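Local coordinates for protein C-X-C motif chemokine 13 (Homo sapiens, PDB 7JNY) that attracts B lymphocytes, but not T lymphocytes, monocytes or neutrophils, as a secreted CXC chemokine that binds the receptor CXCR5, at residues A60-I63 / Q64-E68; F21-R24 / R25-D28; V46-K49 / N50-V54; M67-L70 / R71-S74. All blocks are in the same frame, centred on the assembly; numbering follows the deposited sequence.

How the contacts relate
Contacts 1 and 4 are successive lengths of helix 61-72, sharing M67 and E68. The first is partly buried and turns W62, I63 and M66 inward, whereas the second lies at the surface where the helix ends, with R71 lying back along the backbone and basic neighbours beside it. Contact 2, also partly buried, is the turn leading into strand 27-33; it meets contact 1 through F21 and I22 against W62, and I27 against M66. Contact 3 is the surface hairpin of strands 43-48 and 53-56. Backbone bonds dominate it, with waters at the turn, and it joins contact 2 within the same sheet. Contacts 3 and 4 lie farthest apart, with centres about 20 Å from each other.

Contact 1: A60-I63 / Q64-E68; sequences AEWI and QRMME
The first turns of the C-terminal helix of the chemokine fold bring W62 and I63 against M66, one turn on. A60 is the N-cap, and its carbonyl O takes the amide N of Q64 at 3.1 Å, opening a run of i to i+4 bonds that includes M67 N on I63 O at 2.8 Å. On the inner side, the bend of M66 at chi3 (57°) brings its methyl CE against two neighbours. It lies 3.8 Å from W62 CZ3, the two side chains running alongside and pointing the same way. I63 CD1 is only 3.3 Å from M66 CE, tighter than normal packing; with I63 chi2 at 95°, the exact placing of that methyl is doubtful. The indole also carries I63 CB over one face. The other side of the helix is polar: E61 and R65 run side by side, their flat ends nearly parallel, the planes 8° apart, but E61 OE2 stays 4.1 Å from R65 NH1, too far for a salt bridge. Beyond the helix, F21 packs edge-to-face with W62, while M66 rests on I27 and I30 of strand 27-33 and M67 touches I32.

Contact 2: F21-R24 / R25-D28; sequences FIPR and RFID
A water bridges the two halves of this turn, donating to I27 O at 2.6 Å and accepting from R24 NH1 at 3.2 Å. R24, bent at chi3, swings its guanidinium back on the outer side to reach it. In the backbone, the amide N of F26 donates to P23 O at 2.9 Å, with 164° at the hydrogen, and one residue on I27 N reaches R24 O at 3.1 Å. These two i to i+3 bonds make a short 3-10 turn. Two neighbours meet the F26 ring differently: the pyrrolidine of P23 sits at its edge, CG 3.6 Å from F26 CD2, while R25 lays its CG over one face. R25 manages this because its CG stands between backbone N and carbonyl carbon (chi1 57°), the crowded position. In the chemokine fold such a turn links the N-loop to the first strand of the three-stranded sheet, here 27-33. I22 and I27 face inward and cross at about a right angle, I22 CG2 meeting I27 CG1 at 3.7 Å, with V46 of strand 43-48 packed on both and M66 of the helix on I27. Replacing I27 by an alanine would probably take away the branch that I22 CG2 meets and part of the packing of M66 and V46, opening a gap between turn and helix.

Contact 3: V46-K49 / N50-V54; sequences VWKK and NKSIV
I53 rests its end methyl over the face of an indole: CD1 stands 3.8 Å from the centroid of the six-membered ring of W47, 21° off the ring normal, a CH-pi contact. The two side chains lie alongside on one face of the hairpin between strands 43-48 and 53-56, the last two strands of the chemokine sheet. W47 and I53 form a non-hydrogen-bonded pair, which sets them close; beside them V46 and V54 are the hydrogen-bonded pair, V46 N giving to V54 O at 2.8 Å. The indole is fixed from outside too, by NE1 on Q31 OE1 and a cation-pi contact from R29. A serine in place of W47 would probably leave I53 without the ring it rests on, and R29 and Q31 without their partner. The connection is a type I turn with a G1 bulge: K51 N bonds K48 O, K48 N bonds S52 O, and K51 takes a left-handed conformation (phi 77°). An Asx turn braces it, N50 OD1 accepting S52 N at 2.9 Å, and a water donates to both K48 O and S52 O. On the opposite face the aliphatic part of K48 packs against V54, CD to CG2 3.8 Å. Its bend at chi3 carries the ammonium toward S52, where a water accepts from K48 NZ at 2.8 Å and meets S52 OG weakly.

Contact 4: M67-L70 / R71-S74; sequences MEVL and RKRS
R71 lies back along the helix instead of standing out from it, its guanidinium set over the backbone at M67 and E68. This is the closing part of the C-terminal chemokine helix. One face of the group looks onto M67 CB, with R71 NH2 3.7 Å away, and its other terminal nitrogen, NH1, lies 3.8 Å from E68 CG. The R71 chain gets there with CG anti to its own carbonyl carbon (chi1 -77°), keeping CG 3.4 Å from M67 O, the atom that also takes R71 N at 2.8 Å. The planes of guanidinium and E68 carboxylate are nearly parallel, 10° apart, and the side chains cross, yet E68 OE2 is 5.6 Å from R71 NH1, so any attraction is diffuse. K72 extends across the helix, its CG over V69 O at 3.3 Å and its CE resting against a face of the R73 guanidinium. R71, K72 and R73 make this end of the helix strongly basic, which is consistent with the heparin binding known for this chemokine. The helical bonds fade here: K72 N still holds E68 O, but R73 N makes only weak bonds, to V69 O and L70 O, as R73 leaves helical geometry. R71 O is then taken by two donors of S74, the amide N at 3.1 Å and the hydroxyl OG at 2.6 Å, OG lying in the carbonyl plane on a lone pair.

Contact 1: A60-I63 / Q64-E68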
loop_
_atom_site.group_PDB
_atom_site.type_symbol
_atom_site.label_atom_id
_atom_site.label_comp_id
_atom_site.label_asym_id
_atom_site.label_seq_id
_atom_site.Cartn_x
_atom_site.Cartn_y
_atom_site.Cartn_z
ATOM N N ALA A 60 -3.255 7.192 -6.675
ATOM C CA ALA A 60 -4.688 7.288 -6.447
ATOM C C ALA A 60 -4.928 8.127 -5.199
ATOM O O ALA A 60 -4.211 7.996 -4.185
ATOM C CB ALA A 60 -5.310 5.902 -6.294
ATOM N N GLU A 61 -5.897 9.047 -5.292
ATOM C CA GLU A 61 -6.109 9.946 -4.169
ATOM C C GLU A 61 -6.383 9.162 -2.902
ATOM O O GLU A 61 -5.848 9.487 -1.835
ATOM C CB GLU A 61 -7.262 10.915 -4.446
ATOM C CG GLU A 61 -7.321 12.096 -3.464
ATOM C CD GLU A 61 -8.040 13.327 -4.029
ATOM O OE1 GLU A 61 -8.488 13.285 -5.196
ATOM O OE2 GLU A 61 -8.186 14.326 -3.287
ATOM N N TRP A 62 -7.208 8.116 -3.002
ATOM C CA TRP A 62 -7.669 7.439 -1.791
ATOM C C TRP A 62 -6.521 6.741 -1.088
ATOM O O TRP A 62 -6.503 6.669 0.147
ATOM C CB TRP A 62 -8.797 6.466 -2.125
ATOM C CG TRP A 62 -8.394 5.198 -2.783
ATOM C CD1 TRP A 62 -8.443 4.915 -4.119
ATOM C CD2 TRP A 62 -7.876 4.020 -2.149
ATOM N NE1 TRP A 62 -8.003 3.636 -4.351
ATOM C CE2 TRP A 62 -7.644 3.068 -3.159
ATOM C CE3 TRP A 62 -7.590 3.679 -0.831
ATOM C CZ2 TRP A 62 -7.134 1.806 -2.883
ATOM C CZ3 TRP A 62 -7.080 2.429 -0.558
ATOM C CH2 TRP A 62 -6.858 1.504 -1.577
ATOM N N ILE A 63 -5.533 6.275 -1.838
ATOM C CA ILE A 63 -4.431 5.619 -1.163
ATOM C C ILE A 63 -3.502 6.661 -0.556
ATOM O O ILE A 63 -2.984 6.459 0.538
ATOM C CB ILE A 63 -3.695 4.648 -2.110
ATOM C CG1 ILE A 63 -2.717 3.848 -1.266
ATOM C CG2 ILE A 63 -2.935 5.401 -3.174
ATOM C CD1 ILE A 63 -3.269 2.514 -0.803
ATOM N N GLN A 64 -3.324 7.804 -1.211
ATOM C CA GLN A 64 -2.524 8.873 -0.629
ATOM C C GLN A 64 -3.129 9.366 0.683
ATOM O O GLN A 64 -2.424 9.557 1.677
ATOM C CB GLN A 64 -2.413 10.011 -1.628
ATOM C CG GLN A 64 -1.681 9.578 -2.887
ATOM C CD GLN A 64 -0.993 10.720 -3.576
ATOM O OE1 GLN A 64 -1.413 11.869 -3.460
ATOM N NE2 GLN A 64 0.068 10.413 -4.313
ATOM N N ARG A 65 -4.439 9.580 0.696
ATOM C CA ARG A 65 -5.102 10.035 1.918
ATOM C C ARG A 65 -4.943 8.995 3.011
ATOM O O ARG A 65 -4.613 9.325 4.155
ATOM C CB ARG A 65 -6.556 10.307 1.628
ATOM C CG ARG A 65 -6.711 11.391 0.579
ATOM C CD ARG A 65 -8.113 11.898 0.519
ATOM N NE ARG A 65 -8.296 12.736 1.691
ATOM C CZ ARG A 65 -8.958 13.879 1.696
ATOM N NH1 ARG A 65 -9.563 14.329 0.606
ATOM N NH2 ARG A 65 -8.993 14.599 2.815
ATOM N N MET A 66 -5.147 7.723 2.669
ATOM C CA MET A 66 -4.924 6.657 3.652
ATOM C C MET A 66 -3.522 6.675 4.205
ATOM O O MET A 66 -3.314 6.531 5.418
ATOM C CB MET A 66 -5.200 5.279 3.062
ATOM C CG MET A 66 -5.148 4.195 4.129
ATOM S SD MET A 66 -5.632 2.543 3.579
ATOM C CE MET A 66 -4.485 2.280 2.238
ATOM N N MET A 67 -2.532 6.763 3.328
ATOM C CA MET A 67 -1.165 6.758 3.808
ATOM C C MET A 67 -0.887 7.918 4.757
ATOM O O MET A 67 -0.054 7.789 5.661
ATOM C CB MET A 67 -0.197 6.768 2.619
ATOM C CG MET A 67 -0.274 5.489 1.815
ATOM S SD MET A 67 0.114 4.061 2.865
ATOM C CE MET A 67 1.843 4.431 3.191
ATOM N N GLU A 68 -1.576 9.045 4.594
ATOM C CA GLU A 68 -1.376 10.133 5.543
ATOM C C GLU A 68 -1.935 9.764 6.905
ATOM O O GLU A 68 -1.330 10.072 7.938
ATOM C CB GLU A 68 -2.019 11.432 5.049
ATOM C CG GLU A 68 -1.430 12.020 3.803
ATOM C CD GLU A 68 -2.222 13.234 3.389
ATOM O OE1 GLU A 68 -2.503 14.072 4.274
ATOM O OE2 GLU A 68 -2.583 13.346 2.199
#

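Contact 2: F21-R24 / R25-D28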
loop_
_atom_site.group_PDB
_atom_site.type_symbol
_atom_site.label_atom_id
_atom_site.label_comp_id
_atom_site.label_asym_id
_atom_site.label_seq_id
_atom_site.Cartn_x
_atom_site.Cartn_y
_atom_site.Cartn_z
ATOM N N PHE A 21 -11.303 2.208 -5.111
ATOM C CA PHE A 21 -11.281 2.402 -3.660
ATOM C C PHE A 21 -11.400 1.071 -2.922
ATOM O O PHE A 21 -12.226 0.228 -3.260
ATOM C CB PHE A 21 -12.400 3.374 -3.256
ATOM C CG PHE A 21 -12.504 3.591 -1.766
ATOM C CD1 PHE A 21 -11.569 4.344 -1.086
ATOM C CD2 PHE A 21 -13.561 3.031 -1.055
ATOM C CE1 PHE A 21 -11.657 4.507 0.280
ATOM C CE2 PHE A 21 -13.654 3.200 0.311
ATOM C CZ PHE A 21 -12.702 3.941 0.980
ATOM N N ILE A 22 -10.540 0.866 -1.932
ATOM C CA ILE A 22 -10.673 -0.279 -1.038
ATOM C C ILE A 22 -10.929 0.225 0.383
ATOM O O ILE A 22 -10.024 0.817 1.005
ATOM C CB ILE A 22 -9.424 -1.156 -1.055
ATOM C CG1 ILE A 22 -9.077 -1.631 -2.480
ATOM C CG2 ILE A 22 -9.640 -2.410 -0.220
ATOM C CD1 ILE A 22 -7.814 -2.476 -2.507
ATOM N N PRO A 23 -12.112 -0.008 0.954
ATOM C CA PRO A 23 -12.381 0.506 2.304
ATOM C C PRO A 23 -11.388 -0.059 3.305
ATOM O O PRO A 23 -11.055 -1.242 3.270
ATOM C CB PRO A 23 -13.803 0.020 2.598
ATOM C CG PRO A 23 -14.416 -0.268 1.280
ATOM C CD PRO A 23 -13.310 -0.575 0.311
ATOM N N ARG A 24 -10.938 0.790 4.234
ATOM C CA ARG A 24 -9.906 0.358 5.164
ATOM C C ARG A 24 -10.323 -0.888 5.934
ATOM O O ARG A 24 -9.470 -1.717 6.265
ATOM C CB ARG A 24 -9.553 1.485 6.131
ATOM C CG ARG A 24 -8.185 1.291 6.747
ATOM C CD ARG A 24 -8.095 1.925 8.120
ATOM N NE ARG A 24 -9.159 1.468 9.007
ATOM C CZ ARG A 24 -9.288 0.224 9.464
ATOM N NH1 ARG A 24 -8.423 -0.733 9.142
ATOM N NH2 ARG A 24 -10.314 -0.071 10.263
ATOM N N ARG A 25 -11.618 -1.048 6.214
ATOM C CA ARG A 25 -12.075 -2.181 7.012
ATOM C C ARG A 25 -11.824 -3.513 6.318
ATOM O O ARG A 25 -11.886 -4.556 6.971
ATOM C CB ARG A 25 -13.573 -2.050 7.324
ATOM C CG ARG A 25 -14.508 -1.936 6.116
ATOM C CD ARG A 25 -15.927 -2.452 6.430
ATOM N NE ARG A 25 -16.657 -1.519 7.282
ATOM C CZ ARG A 25 -16.799 -1.657 8.599
ATOM N NH1 ARG A 25 -16.470 -2.781 9.219
ATOM N NH2 ARG A 25 -17.281 -0.642 9.316
ATOM N N PHE A 26 -11.561 -3.518 5.007
ATOM C CA PHE A 26 -11.344 -4.765 4.281
ATOM C C PHE A 26 -9.869 -5.089 4.103
ATOM O O PHE A 26 -9.538 -6.082 3.455
ATOM C CB PHE A 26 -12.034 -4.733 2.915
ATOM C CG PHE A 26 -13.514 -4.657 2.996
ATOM C CD1 PHE A 26 -14.215 -5.619 3.703
ATOM C CD2 PHE A 26 -14.221 -3.640 2.378
ATOM C CE1 PHE A 26 -15.581 -5.560 3.813
ATOM C CE2 PHE A 26 -15.598 -3.587 2.481
ATOM C CZ PHE A 26 -16.277 -4.547 3.197
ATOM N N ILE A 27 -8.982 -4.297 4.685
ATOM C CA ILE A 27 -7.556 -4.389 4.430
ATOM C C ILE A 27 -6.897 -5.093 5.612
ATOM O O ILE A 27 -7.008 -4.647 6.764
ATOM C CB ILE A 27 -6.960 -2.996 4.171
ATOM C CG1 ILE A 27 -7.517 -2.434 2.871
ATOM C CG2 ILE A 27 -5.466 -3.077 4.098
ATOM C CD1 ILE A 27 -7.168 -0.986 2.584
ATOM N N ASP A 28 -6.234 -6.214 5.328
ATOM C CA ASP A 28 -5.452 -6.918 6.337
ATOM C C ASP A 28 -4.011 -6.434 6.347
ATOM O O ASP A 28 -3.409 -6.285 7.406
ATOM C CB ASP A 28 -5.416 -8.418 6.075
ATOM C CG ASP A 28 -6.640 -9.130 6.594
ATOM O OD1 ASP A 28 -7.284 -8.622 7.524
ATOM O OD2 ASP A 28 -6.933 -10.218 6.087
HETATM O O HOH W 1 -8.121 -3.906 8.975
#

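Contact 3: V46-K49 / N50-V54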
loop_
_atom_site.group_PDB
_atom_site.type_symbol
_atom_site.label_atom_id
_atom_site.label_comp_id
_atom_site.label_asym_id
_atom_site.label_seq_id
_atom_site.Cartn_x
_atom_site.Cartn_y
_atom_site.Cartn_z
ATOM N N VAL A 46 -2.246 -4.402 -1.743
ATOM C CA VAL A 46 -3.238 -4.437 -0.657
ATOM C C VAL A 46 -3.773 -5.851 -0.507
ATOM O O VAL A 46 -4.318 -6.434 -1.461
ATOM C CB VAL A 46 -4.384 -3.450 -0.913
ATOM C CG1 VAL A 46 -5.448 -3.584 0.195
ATOM C CG2 VAL A 46 -3.852 -2.034 -0.993
ATOM N N TRP A 47 -3.633 -6.402 0.699
ATOM C CA TRP A 47 -4.140 -7.738 1.009
ATOM C C TRP A 47 -5.488 -7.591 1.671
ATOM O O TRP A 47 -5.572 -7.117 2.809
ATOM C CB TRP A 47 -3.185 -8.497 1.918
ATOM C CG TRP A 47 -1.930 -8.761 1.243
ATOM C CD1 TRP A 47 -1.066 -7.837 0.737
ATOM C CD2 TRP A 47 -1.405 -10.036 0.914
ATOM N NE1 TRP A 47 -0.001 -8.467 0.146
ATOM C CE2 TRP A 47 -0.190 -9.821 0.236
ATOM C CE3 TRP A 47 -1.835 -11.350 1.140
ATOM C CZ2 TRP A 47 0.604 -10.871 -0.219
ATOM C CZ3 TRP A 47 -1.046 -12.390 0.690
ATOM C CH2 TRP A 47 0.160 -12.145 0.016
ATOM N N LYS A 48 -6.529 -8.019 0.970
ATOM C CA LYS A 48 -7.890 -7.812 1.437
ATOM C C LYS A 48 -8.380 -8.984 2.274
ATOM O O LYS A 48 -7.866 -10.103 2.198
ATOM C CB LYS A 48 -8.841 -7.565 0.262
ATOM C CG LYS A 48 -8.637 -6.178 -0.341
ATOM C CD LYS A 48 -9.329 -5.956 -1.683
ATOM C CE LYS A 48 -10.828 -6.229 -1.673
ATOM N NZ LYS A 48 -11.391 -6.032 -3.044
ATOM N N LYS A 49 -9.399 -8.701 3.098
ATOM C CA LYS A 49 -9.837 -9.707 4.045
ATOM C C LYS A 49 -10.402 -10.923 3.335
ATOM O O LYS A 49 -10.264 -12.042 3.838
ATOM C CB LYS A 49 -10.852 -9.099 5.015
ATOM C CG LYS A 49 -10.123 -8.648 6.275
ATOM C CD LYS A 49 -10.911 -7.723 7.164
ATOM C CE LYS A 49 -10.094 -7.419 8.415
ATOM N NZ LYS A 49 -10.209 -6.000 8.848
ATOM N N ASN A 50 -10.978 -10.744 2.153
ATOM C CA ASN A 50 -11.474 -11.862 1.367
ATOM C C ASN A 50 -10.360 -12.586 0.591
ATOM O O ASN A 50 -10.678 -13.395 -0.282
ATOM C CB ASN A 50 -12.575 -11.368 0.422
ATOM C CG ASN A 50 -12.049 -10.522 -0.725
ATOM O OD1 ASN A 50 -10.843 -10.379 -0.920
ATOM N ND2 ASN A 50 -12.972 -9.904 -1.462
ATOM N N LYS A 51 -9.087 -12.323 0.908
ATOM C CA LYS A 51 -7.890 -12.970 0.334
ATOM C C LYS A 51 -7.513 -12.478 -1.054
ATOM O O LYS A 51 -6.521 -12.968 -1.622
ATOM C CB LYS A 51 -8.006 -14.506 0.281
ATOM C CG LYS A 51 -8.535 -15.125 1.564
ATOM C CD LYS A 51 -7.365 -15.236 2.545
ATOM C CE LYS A 51 -7.556 -14.404 3.804
ATOM N NZ LYS A 51 -6.823 -14.958 4.979
ATOM N N SER A 52 -8.254 -11.540 -1.624
ATOM C CA SER A 52 -7.818 -10.872 -2.837
ATOM C C SER A 52 -6.545 -10.058 -2.559
ATOM O O SER A 52 -6.303 -9.590 -1.435
ATOM C CB SER A 52 -8.997 -10.029 -3.339
ATOM O OG SER A 52 -8.603 -8.887 -4.056
ATOM N N ILE A 53 -5.676 -9.984 -3.568
ATOM C CA ILE A 53 -4.386 -9.330 -3.464
ATOM C C ILE A 53 -4.292 -8.356 -4.617
ATOM O O ILE A 53 -4.225 -8.771 -5.772
ATOM C CB ILE A 53 -3.222 -10.313 -3.537
ATOM C CG1 ILE A 53 -3.222 -11.292 -2.383
ATOM C CG2 ILE A 53 -1.890 -9.524 -3.519
ATOM C CD1 ILE A 53 -2.321 -12.462 -2.675
ATOM N N VAL A 54 -4.222 -7.071 -4.312
ATOM C CA VAL A 54 -4.526 -6.046 -5.302
ATOM C C VAL A 54 -3.358 -5.083 -5.403
ATOM O O VAL A 54 -3.019 -4.411 -4.426
ATOM C CB VAL A 54 -5.807 -5.270 -4.954
ATOM C CG1 VAL A 54 -6.109 -4.277 -6.066
ATOM C CG2 VAL A 54 -6.969 -6.224 -4.709
HETATM O O HOH W 2 -5.491 -11.102 0.964
HETATM O O HOH W 3 -11.831 -8.054 -4.929
#

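Contact 4: M67-L70 / R71-S74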
loop_
_atom_site.group_PDB
_atom_site.type_symbol
_atom_site.label_atom_id
_atom_site.label_comp_id
_atom_site.label_asym_id
_atom_site.label_seq_id
_atom_site.Cartn_x
_atom_site.Cartn_y
_atom_site.Cartn_z
ATOM N N MET A 67 -2.532 6.763 3.328
ATOM C CA MET A 67 -1.165 6.758 3.808
ATOM C C MET A 67 -0.887 7.918 4.757
ATOM O O MET A 67 -0.054 7.789 5.661
ATOM C CB MET A 67 -0.197 6.768 2.619
ATOM C CG MET A 67 -0.274 5.489 1.815
ATOM S SD MET A 67 0.114 4.061 2.865
ATOM C CE MET A 67 1.843 4.431 3.191
ATOM N N GLU A 68 -1.576 9.045 4.594
ATOM C CA GLU A 68 -1.376 10.133 5.543
ATOM C C GLU A 68 -1.935 9.764 6.905
ATOM O O GLU A 68 -1.330 10.072 7.938
ATOM C CB GLU A 68 -2.019 11.432 5.049
ATOM C CG GLU A 68 -1.430 12.020 3.803
ATOM C CD GLU A 68 -2.222 13.234 3.389
ATOM O OE1 GLU A 68 -2.503 14.072 4.274
ATOM O OE2 GLU A 68 -2.583 13.346 2.199
ATOM N N VAL A 69 -3.067 9.071 6.934
ATOM C CA VAL A 69 -3.577 8.587 8.212
ATOM C C VAL A 69 -2.564 7.652 8.848
ATOM O O VAL A 69 -2.242 7.768 10.037
ATOM C CB VAL A 69 -4.944 7.906 8.039
ATOM C CG1 VAL A 69 -5.424 7.376 9.395
ATOM C CG2 VAL A 69 -5.962 8.864 7.475
ATOM N N LEU A 70 -2.023 6.723 8.061
ATOM C CA LEU A 70 -1.074 5.766 8.614
ATOM C C LEU A 70 0.176 6.464 9.117
ATOM O O LEU A 70 0.731 6.081 10.148
ATOM C CB LEU A 70 -0.696 4.733 7.575
ATOM C CG LEU A 70 -1.857 3.874 7.085
ATOM C CD1 LEU A 70 -1.271 2.706 6.286
ATOM C CD2 LEU A 70 -2.711 3.332 8.187
ATOM N N ARG A 71 0.673 7.458 8.376
ATOM C CA ARG A 71 1.843 8.190 8.848
ATOM C C ARG A 71 1.549 8.862 10.179
ATOM O O ARG A 71 2.325 8.726 11.132
ATOM C CB ARG A 71 2.288 9.211 7.807
ATOM C CG ARG A 71 3.042 8.612 6.651
ATOM C CD ARG A 71 3.593 9.679 5.722
ATOM N NE ARG A 71 3.611 9.111 4.384
ATOM C CZ ARG A 71 2.854 9.542 3.383
ATOM N NH1 ARG A 71 2.081 10.615 3.515
ATOM N NH2 ARG A 71 2.848 8.868 2.231
ATOM N N LYS A 72 0.435 9.594 10.268
ATOM C CA LYS A 72 0.210 10.392 11.469
ATOM C C LYS A 72 -0.105 9.544 12.697
ATOM O O LYS A 72 -0.048 10.067 13.805
ATOM C CB LYS A 72 -0.912 11.423 11.247
ATOM C CG LYS A 72 -2.347 10.879 11.230
ATOM C CD LYS A 72 -3.376 12.005 10.971
ATOM C CE LYS A 72 -4.811 11.474 10.840
ATOM N NZ LYS A 72 -5.750 12.412 10.116
ATOM N N ARG A 73 -0.423 8.259 12.524
ATOM C CA ARG A 73 -0.688 7.339 13.616
ATOM C C ARG A 73 0.412 6.298 13.763
ATOM O O ARG A 73 0.170 5.219 14.317
ATOM C CB ARG A 73 -2.033 6.647 13.390
ATOM C CG ARG A 73 -3.222 7.582 13.305
ATOM C CD ARG A 73 -3.428 8.380 14.584
ATOM N NE ARG A 73 -4.640 9.178 14.507
ATOM C CZ ARG A 73 -4.734 10.456 14.866
ATOM N NH1 ARG A 73 -3.712 11.108 15.393
ATOM N NH2 ARG A 73 -5.886 11.100 14.690
ATOM N N SER A 74 1.614 6.585 13.270
ATOM C CA SER A 74 2.669 5.588 13.319
ATOM C C SER A 74 3.430 5.559 14.636
ATOM O O SER A 74 4.211 4.621 14.840
ATOM C CB SER A 74 3.677 5.803 12.170
ATOM O OG SER A 74 4.164 7.134 12.135
#